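Side-chain contacts in conserved domain protein (Porphyromonas gingivalis, PDB 3PNN), which probably transfers a sugar from an activated donor to an acceptor, forming a glycosidic linkage, through an alpha/beta/alpha Rossmann-like glycosyltransferase domain: residues Thr34-Asp37 / Tyr38-Asp42; Phe53-Arg56 / His57-Lys61; Glu62-Glu65 / Lys66-Lys70. One frame throughout, in Å; residues are numbered along the deposited sequence.

Contact 1. Residues Thr34-Asp37 / Tyr38-Asp42; sequences TIMD and YSVYD
The ring of Tyr38 turns an edge to the first turn of its own helix: Thr34 O lies near the ring plane, 3.1 Å from CD2, and Ile35 CA also sits at that rim. The same carbonyl accepts the backbone N-H of Tyr38 at 3.3 Å, so Thr34 O is approached by both the amide and the ring edge of one residue. With CG beside its own backbone N (chi1 -71°), the tyrosine ring is folded back along the helix toward residue 34. The other flat group, the carboxylate of Asp37, reaches back to the helix start, where its OD2 takes the N-H of Thr34 at 2.9 Å from above the carboxylate plane. In return Thr34 OG1 accepts Asp37 N at 3.1 Å. These reciprocal bonds make a capping box, with Thr34 as N-cap, and they satisfy two N-H groups at the start of the helix. Further on, Met36, a selenomethionine, lays CG alongside Val40 CG2 at 4.3 Å, one turn later on the same flank. Helix 35-46 links strands 7-11 and 50-55 of a beta-alpha-beta unit. Met36 and Val40 face strand 50-55 and Tyr71 of helix 60-71, Asp37 OD1 forms a salt bridge with Lys70 NZ and a hydrogen bond with Tyr71 OH, and Tyr38 meets Tyr298 edge-to-face, near the C-terminal end of the chain.

Contact 2. Residues Phe53-Arg56 / His57-Lys61; sequences FVIR and HSFEK
Ile55, the last residue of its strand, meets the ring of Phe59 through its branch point: CB lies 3.6 Å from CE1, with CG2 close to the same ring atom. Phe59 holds its CG between the backbone N and the carbonyl carbon (chi1 60°), a position that folds the ring back over the turn toward the strand end. Its far rim reaches Arg56, where CE2 comes 3.7 Å from CB, while Arg56 O stands over one face, offset toward the rim. Ile55 likewise places CG1 between N and C (chi1 62°), and the chain beyond it carries CD1 across to Glu60 CA at 3.8 Å. The turn itself is closed by Phe59 N donating to Arg56 O at 3.3 Å, with the donor well above the carbonyl plane. Here strand 50-55 passes through a short 3-10 segment into helix 60-71, the first connection of a beta-alpha-beta unit in the Rossmann-like domain, and Phe59 stands at the N-cap position, directly before the helix. The Arg56 side chain leads its guanidinium away from the turn to Gln82 and to a bound glycerol. On the outer side, His57 ND1 donates to Glu60 OE1 at 3.2 Å; the acceptor lies in the imidazole plane, but the donor stands above the carboxylate plane. The extended Glu60 chain brings its carboxylate to His57, and its other oxygen forms a salt bridge with Arg64. The imidazole also stacks on Phe81 of strand 77-81.

Contact 3. Residues Glu62-Glu65 / Lys66-Lys70; sequences EFRE and KILTK
Around Phe63 the helix widens into a pi-type turn, and the carbonyl of Phe63 accepts two amides, Ile67 N at 2.9 Å and, on a straighter line (N-H...O angle 164°), Leu68 N five positions on at 3.1 Å. Phe63 sets CG anti to its backbone N (chi1 -161°), and its ring tips toward the following turn. There Ile67 sits over one face in a CH-pi contact, with CB 4.1 Å from the ring centroid and only 7° off the normal. The two arms of Ile67 spread over the same ring, CG2 near CZ and CD1 3.6 Å from CE1. Leu68 takes the edge instead, its CD2 lying 4.0 Å from CE2. This aromatic-aliphatic cluster faces the sheet in the beta-alpha-beta unit formed by strand 50-55, helix 60-71 and strand 77-81, where Phe63 and Leu68 both touch Leu79. Away from the sheet the contacts are polar. Thr69 OG1 donates to Glu65 O at 2.8 Å from above the carbonyl plane, a bond from side chain to main chain one turn back. Lys66 lays its CB and CG along Glu62 O, but Glu62 OE2 and Lys66 NZ remain 4.4 Å apart, beyond salt-bridge distance; the other carboxylate oxygen, Glu62 OE1, accepts from Leu22 N.

How the contacts relate
The three contacts follow one another along the chain: contact 1 begins helix 35-46, contact 2 leads from strand 50-55 into helix 60-71, and contact 3 lies within that helix. Contacts 2 and 3 are the closest pair, their centres about 10 Å apart, joined where Phe53 CD1 meets Phe63 CZ at 3.8 Å. Contact 1 reaches both: Met36 SE lies 3.8 Å from Phe53 CE1 and 3.7 Å from Ile67 CG2, while Asp37 OD1 and Lys70 NZ form a 2.9 Å salt bridge between the helices. Glycerol, probably from the crystallisation liquor, lies about 4 Å from the Ile35 side chain and about 3 Å from that of Arg56, whose NH2 is hydrogen-bonded to it.

Contact 1. Residues Thr34-Asp37 / Tyr38-Asp42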
loop_
_atom_site.group_PDB
_atom_site.type_symbol
_atom_site.label_atom_id
_atom_site.label_comp_id
_atom_site.label_asym_id
_atom_site.label_seq_id
_atom_site.Cartn_x
_atom_site.Cartn_y
_atom_site.Cartn_z
ATOM N N THR A 34 11.405 -8.418 -10.004
ATOM C CA THR A 34 10.124 -7.720 -10.037
ATOM C C THR A 34 10.134 -6.481 -9.142
ATOM O O THR A 34 11.013 -6.317 -8.305
ATOM C CB THR A 34 9.001 -8.626 -9.517
ATOM O OG1 THR A 34 9.224 -8.894 -8.124
ATOM C CG2 THR A 34 8.990 -9.962 -10.293
ATOM N N ILE A 35 9.134 -5.622 -9.297
ATOM C CA ILE A 35 9.023 -4.464 -8.411
ATOM C C ILE A 35 8.940 -4.903 -6.951
ATOM O O ILE A 35 9.585 -4.312 -6.080
ATOM C CB ILE A 35 7.822 -3.592 -8.780
ATOM C CG1 ILE A 35 8.145 -2.816 -10.060
ATOM C CG2 ILE A 35 7.498 -2.617 -7.638
ATOM C CD1 ILE A 35 6.985 -2.065 -10.622
HETATM N N MSE A 36 8.159 -5.950 -6.686
HETATM C CA MSE A 36 8.054 -6.485 -5.332
HETATM C C MSE A 36 9.425 -6.842 -4.763
HETATM O O MSE A 36 9.706 -6.595 -3.583
HETATM C CB MSE A 36 7.129 -7.710 -5.291
HETATM C CG MSE A 36 7.130 -8.390 -3.927
HETATM SE SE MSE A 36 6.251 -10.122 -4.010
HETATM C CE MSE A 36 4.509 -9.455 -4.517
ATOM N N ASP A 37 10.275 -7.424 -5.602
ATOM C CA ASP A 37 11.642 -7.769 -5.209
ATOM C C ASP A 37 12.436 -6.558 -4.720
ATOM O O ASP A 37 13.165 -6.655 -3.730
ATOM C CB ASP A 37 12.413 -8.411 -6.374
ATOM C CG ASP A 37 11.922 -9.823 -6.715
ATOM O OD1 ASP A 37 11.279 -10.481 -5.862
ATOM O OD2 ASP A 37 12.188 -10.262 -7.854
ATOM N N TYR A 38 12.340 -5.434 -5.432
ATOM C CA TYR A 38 13.010 -4.203 -4.964
ATOM C C TYR A 38 12.489 -3.782 -3.586
ATOM O O TYR A 38 13.274 -3.390 -2.724
ATOM C CB TYR A 38 12.876 -3.066 -5.991
ATOM C CG TYR A 38 13.732 -3.361 -7.195
ATOM C CD1 TYR A 38 15.066 -2.945 -7.242
ATOM C CD2 TYR A 38 13.236 -4.122 -8.255
ATOM C CE1 TYR A 38 15.877 -3.257 -8.327
ATOM C CE2 TYR A 38 14.046 -4.432 -9.356
ATOM C CZ TYR A 38 15.358 -4.005 -9.379
ATOM O OH TYR A 38 16.172 -4.323 -10.456
ATOM N N SER A 39 11.183 -3.903 -3.363
ATOM C CA SER A 39 10.617 -3.546 -2.047
ATOM C C SER A 39 11.173 -4.427 -0.942
ATOM O O SER A 39 11.553 -3.932 0.120
ATOM C CB SER A 39 9.093 -3.658 -2.052
ATOM O OG SER A 39 8.534 -2.625 -2.844
ATOM N N VAL A 40 11.203 -5.734 -1.187
ATOM C CA VAL A 40 11.695 -6.666 -0.182
ATOM C C VAL A 40 13.176 -6.434 0.085
ATOM O O VAL A 40 13.605 -6.404 1.236
ATOM C CB VAL A 40 11.415 -8.143 -0.566
ATOM C CG1 VAL A 40 12.086 -9.098 0.434
ATOM C CG2 VAL A 40 9.901 -8.378 -0.640
ATOM N N TYR A 41 13.955 -6.258 -0.978
ATOM C CA TYR A 41 15.376 -5.952 -0.823
ATOM C C TYR A 41 15.578 -4.712 0.064
ATOM O O TYR A 41 16.404 -4.713 0.989
ATOM C CB TYR A 41 16.015 -5.746 -2.206
ATOM C CG TYR A 41 17.525 -5.664 -2.195
ATOM C CD1 TYR A 41 18.308 -6.821 -2.291
ATOM C CD2 TYR A 41 18.168 -4.443 -2.100
ATOM C CE1 TYR A 41 19.686 -6.752 -2.289
ATOM C CE2 TYR A 41 19.554 -4.365 -2.088
ATOM C CZ TYR A 41 20.304 -5.523 -2.180
ATOM O OH TYR A 41 21.677 -5.445 -2.175
ATOM N N ASP A 42 14.847 -3.642 -0.228
ATOM C CA ASP A 42 15.022 -2.413 0.552
ATOM C C ASP A 42 14.480 -2.566 1.973
ATOM O O ASP A 42 15.035 -2.000 2.914
ATOM C CB ASP A 42 14.386 -1.207 -0.154
ATOM C CG ASP A 42 15.260 -0.676 -1.293
ATOM O OD1 ASP A 42 16.493 -0.871 -1.237
ATOM O OD2 ASP A 42 14.715 -0.055 -2.226
#

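Contact 2. Residues Phe53-Arg56 / His57-Lys61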
loop_
_atom_site.group_PDB
_atom_site.type_symbol
_atom_site.label_atom_id
_atom_site.label_comp_id
_atom_site.label_asym_id
_atom_site.label_seq_id
_atom_site.Cartn_x
_atom_site.Cartn_y
_atom_site.Cartn_z
ATOM N N PHE A 53 2.511 -11.582 3.684
ATOM C CA PHE A 53 1.775 -11.322 2.449
ATOM C C PHE A 53 0.327 -11.706 2.649
ATOM O O PHE A 53 0.043 -12.822 3.084
ATOM C CB PHE A 53 2.326 -12.167 1.285
ATOM C CG PHE A 53 3.765 -11.858 0.945
ATOM C CD1 PHE A 53 4.069 -10.842 0.042
ATOM C CD2 PHE A 53 4.800 -12.570 1.539
ATOM C CE1 PHE A 53 5.402 -10.546 -0.280
ATOM C CE2 PHE A 53 6.141 -12.280 1.232
ATOM C CZ PHE A 53 6.437 -11.268 0.322
ATOM N N VAL A 54 -0.594 -10.804 2.323
ATOM C CA VAL A 54 -1.983 -11.243 2.189
ATOM C C VAL A 54 -2.228 -11.603 0.719
ATOM O O VAL A 54 -1.998 -10.787 -0.173
ATOM C CB VAL A 54 -3.004 -10.195 2.689
ATOM C CG1 VAL A 54 -2.785 -8.843 2.015
ATOM C CG2 VAL A 54 -4.439 -10.715 2.492
ATOM N N ILE A 55 -2.656 -12.837 0.483
ATOM C CA ILE A 55 -2.959 -13.320 -0.859
ATOM C C ILE A 55 -4.335 -13.986 -0.824
ATOM O O ILE A 55 -5.077 -13.818 0.147
ATOM C CB ILE A 55 -1.899 -14.334 -1.355
ATOM C CG1 ILE A 55 -1.862 -15.576 -0.460
ATOM C CG2 ILE A 55 -0.501 -13.689 -1.435
ATOM C CD1 ILE A 55 -1.148 -16.773 -1.144
ATOM N N ARG A 56 -4.690 -14.728 -1.875
ATOM C CA ARG A 56 -5.906 -15.540 -1.837
ATOM C C ARG A 56 -5.566 -16.996 -2.130
ATOM O O ARG A 56 -4.558 -17.279 -2.765
ATOM C CB ARG A 56 -6.963 -14.990 -2.803
ATOM C CG ARG A 56 -7.182 -13.494 -2.597
ATOM C CD ARG A 56 -8.376 -12.917 -3.370
ATOM N NE ARG A 56 -8.432 -11.472 -3.140
ATOM C CZ ARG A 56 -8.554 -10.553 -4.097
ATOM N NH1 ARG A 56 -8.692 -10.919 -5.374
ATOM N NH2 ARG A 56 -8.564 -9.263 -3.771
ATOM N N HIS A 57 -6.399 -17.920 -1.657
ATOM C CA HIS A 57 -6.125 -19.338 -1.851
ATOM C C HIS A 57 -6.068 -19.711 -3.334
ATOM O O HIS A 57 -5.338 -20.621 -3.713
ATOM C CB HIS A 57 -7.181 -20.199 -1.150
ATOM C CG HIS A 57 -7.057 -20.205 0.342
ATOM N ND1 HIS A 57 -6.011 -20.818 0.999
ATOM C CD2 HIS A 57 -7.852 -19.681 1.304
ATOM C CE1 HIS A 57 -6.164 -20.663 2.302
ATOM N NE2 HIS A 57 -7.274 -19.978 2.515
ATOM N N SER A 58 -6.831 -18.998 -4.163
ATOM C CA SER A 58 -6.904 -19.305 -5.598
ATOM C C SER A 58 -5.556 -19.253 -6.324
ATOM O O SER A 58 -5.402 -19.854 -7.388
ATOM C CB SER A 58 -7.913 -18.391 -6.307
ATOM O OG SER A 58 -7.393 -17.089 -6.492
ATOM N N PHE A 59 -4.580 -18.546 -5.768
ATOM C CA PHE A 59 -3.256 -18.524 -6.391
ATOM C C PHE A 59 -2.133 -18.853 -5.406
ATOM O O PHE A 59 -0.975 -18.509 -5.626
ATOM C CB PHE A 59 -2.994 -17.203 -7.141
ATOM C CG PHE A 59 -3.053 -15.961 -6.280
ATOM C CD1 PHE A 59 -1.902 -15.413 -5.758
ATOM C CD2 PHE A 59 -4.257 -15.312 -6.047
ATOM C CE1 PHE A 59 -1.938 -14.249 -4.991
ATOM C CE2 PHE A 59 -4.309 -14.159 -5.274
ATOM C CZ PHE A 59 -3.144 -13.618 -4.750
ATOM N N GLU A 60 -2.483 -19.553 -4.336
ATOM C CA GLU A 60 -1.515 -19.859 -3.296
ATOM C C GLU A 60 -0.406 -20.769 -3.824
ATOM O O GLU A 60 0.772 -20.546 -3.548
ATOM C CB GLU A 60 -2.213 -20.509 -2.107
ATOM C CG GLU A 60 -1.285 -21.057 -1.060
ATOM C CD GLU A 60 -2.038 -21.824 0.017
ATOM O OE1 GLU A 60 -3.271 -22.006 -0.126
ATOM O OE2 GLU A 60 -1.398 -22.242 1.005
ATOM N N LYS A 61 -0.776 -21.794 -4.578
ATOM C CA LYS A 61 0.232 -22.745 -5.062
ATOM C C LYS A 61 1.340 -22.045 -5.840
ATOM O O LYS A 61 2.531 -22.260 -5.586
ATOM C CB LYS A 61 -0.400 -23.859 -5.909
ATOM C CG LYS A 61 0.607 -24.914 -6.346
ATOM C CD LYS A 61 -0.040 -25.964 -7.248
ATOM C CE LYS A 61 0.990 -26.940 -7.795
ATOM N NZ LYS A 61 0.359 -27.990 -8.654
#

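Contact 3. Residues Glu62-Glu65 / Lys66-Lys70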
loop_
_atom_site.group_PDB
_atom_site.type_symbol
_atom_site.label_atom_id
_atom_site.label_comp_id
_atom_site.label_asym_id
_atom_site.label_seq_id
_atom_site.Cartn_x
_atom_site.Cartn_y
_atom_site.Cartn_z
ATOM N N GLU A 62 0.960 -21.211 -6.803
ATOM C CA GLU A 62 1.971 -20.536 -7.605
ATOM C C GLU A 62 2.682 -19.460 -6.809
ATOM O O GLU A 62 3.862 -19.191 -7.044
ATOM C CB GLU A 62 1.365 -19.976 -8.895
ATOM C CG GLU A 62 0.779 -21.100 -9.762
ATOM C CD GLU A 62 0.489 -20.697 -11.201
ATOM O OE1 GLU A 62 0.178 -19.515 -11.450
ATOM O OE2 GLU A 62 0.556 -21.581 -12.089
ATOM N N PHE A 63 1.978 -18.836 -5.867
ATOM C CA PHE A 63 2.636 -17.827 -5.042
ATOM C C PHE A 63 3.781 -18.486 -4.268
ATOM O O PHE A 63 4.887 -17.957 -4.197
ATOM C CB PHE A 63 1.657 -17.147 -4.073
ATOM C CG PHE A 63 2.160 -15.825 -3.543
ATOM C CD1 PHE A 63 1.858 -14.641 -4.209
ATOM C CD2 PHE A 63 2.941 -15.767 -2.389
ATOM C CE1 PHE A 63 2.326 -13.413 -3.738
ATOM C CE2 PHE A 63 3.418 -14.544 -1.908
ATOM C CZ PHE A 63 3.104 -13.370 -2.581
ATOM N N ARG A 64 3.507 -19.651 -3.691
ATOM C CA ARG A 64 4.534 -20.367 -2.946
ATOM C C ARG A 64 5.676 -20.777 -3.878
ATOM O O ARG A 64 6.843 -20.635 -3.537
ATOM C CB ARG A 64 3.943 -21.597 -2.253
ATOM C CG ARG A 64 2.953 -21.278 -1.109
ATOM C CD ARG A 64 2.378 -22.579 -0.531
ATOM N NE ARG A 64 1.468 -22.360 0.594
ATOM C CZ ARG A 64 1.870 -22.171 1.846
ATOM N NH1 ARG A 64 3.170 -22.148 2.120
ATOM N NH2 ARG A 64 0.977 -21.987 2.819
ATOM N N GLU A 65 5.333 -21.268 -5.066
ATOM C CA GLU A 65 6.347 -21.765 -6.001
ATOM C C GLU A 65 7.243 -20.671 -6.572
ATOM O O GLU A 65 8.462 -20.829 -6.659
ATOM C CB GLU A 65 5.679 -22.483 -7.180
ATOM C CG GLU A 65 5.036 -23.809 -6.853
ATOM C CD GLU A 65 4.333 -24.411 -8.063
ATOM O OE1 GLU A 65 4.414 -23.809 -9.161
ATOM O OE2 GLU A 65 3.699 -25.477 -7.914
ATOM N N LYS A 66 6.629 -19.570 -6.985
ATOM C CA LYS A 66 7.335 -18.566 -7.775
ATOM C C LYS A 66 7.793 -17.368 -6.954
ATOM O O LYS A 66 8.725 -16.675 -7.348
ATOM C CB LYS A 66 6.437 -18.062 -8.918
ATOM C CG LYS A 66 6.163 -19.077 -10.046
ATOM C CD LYS A 66 5.211 -18.458 -11.074
ATOM C CE LYS A 66 5.288 -19.144 -12.434
ATOM N NZ LYS A 66 4.812 -20.543 -12.377
ATOM N N ILE A 67 7.134 -17.100 -5.834
ATOM C CA ILE A 67 7.471 -15.899 -5.063
ATOM C C ILE A 67 8.122 -16.199 -3.709
ATOM O O ILE A 67 9.203 -15.685 -3.411
ATOM C CB ILE A 67 6.252 -14.964 -4.927
ATOM C CG1 ILE A 67 5.807 -14.508 -6.330
ATOM C CG2 ILE A 67 6.577 -13.767 -4.011
ATOM C CD1 ILE A 67 4.747 -13.431 -6.342
ATOM N N LEU A 68 7.488 -17.029 -2.886
ATOM C CA LEU A 68 8.065 -17.323 -1.571
ATOM C C LEU A 68 9.457 -17.945 -1.658
ATOM O O LEU A 68 10.284 -17.758 -0.763
ATOM C CB LEU A 68 7.152 -18.222 -0.733
ATOM C CG LEU A 68 5.957 -17.501 -0.111
ATOM C CD1 LEU A 68 5.392 -18.328 1.049
ATOM C CD2 LEU A 68 6.345 -16.098 0.361
ATOM N N THR A 69 9.711 -18.703 -2.720
ATOM C CA THR A 69 11.003 -19.359 -2.881
ATOM C C THR A 69 12.117 -18.326 -3.053
ATOM O O THR A 69 13.286 -18.607 -2.780
ATOM C CB THR A 69 11.020 -20.274 -4.109
ATOM O OG1 THR A 69 10.527 -19.545 -5.243
ATOM C CG2 THR A 69 10.154 -21.504 -3.874
ATOM N N LYS A 70 11.762 -17.132 -3.513
ATOM C CA LYS A 70 12.772 -16.084 -3.693
ATOM C C LYS A 70 13.268 -15.535 -2.353
ATOM O O LYS A 70 14.425 -15.116 -2.236
ATOM C CB LYS A 70 12.229 -14.940 -4.563
ATOM C CG LYS A 70 12.062 -15.302 -6.046
ATOM C CD LYS A 70 11.715 -14.083 -6.924
ATOM C CE LYS A 70 10.292 -13.592 -6.680
ATOM N NZ LYS A 70 9.922 -12.424 -7.557
#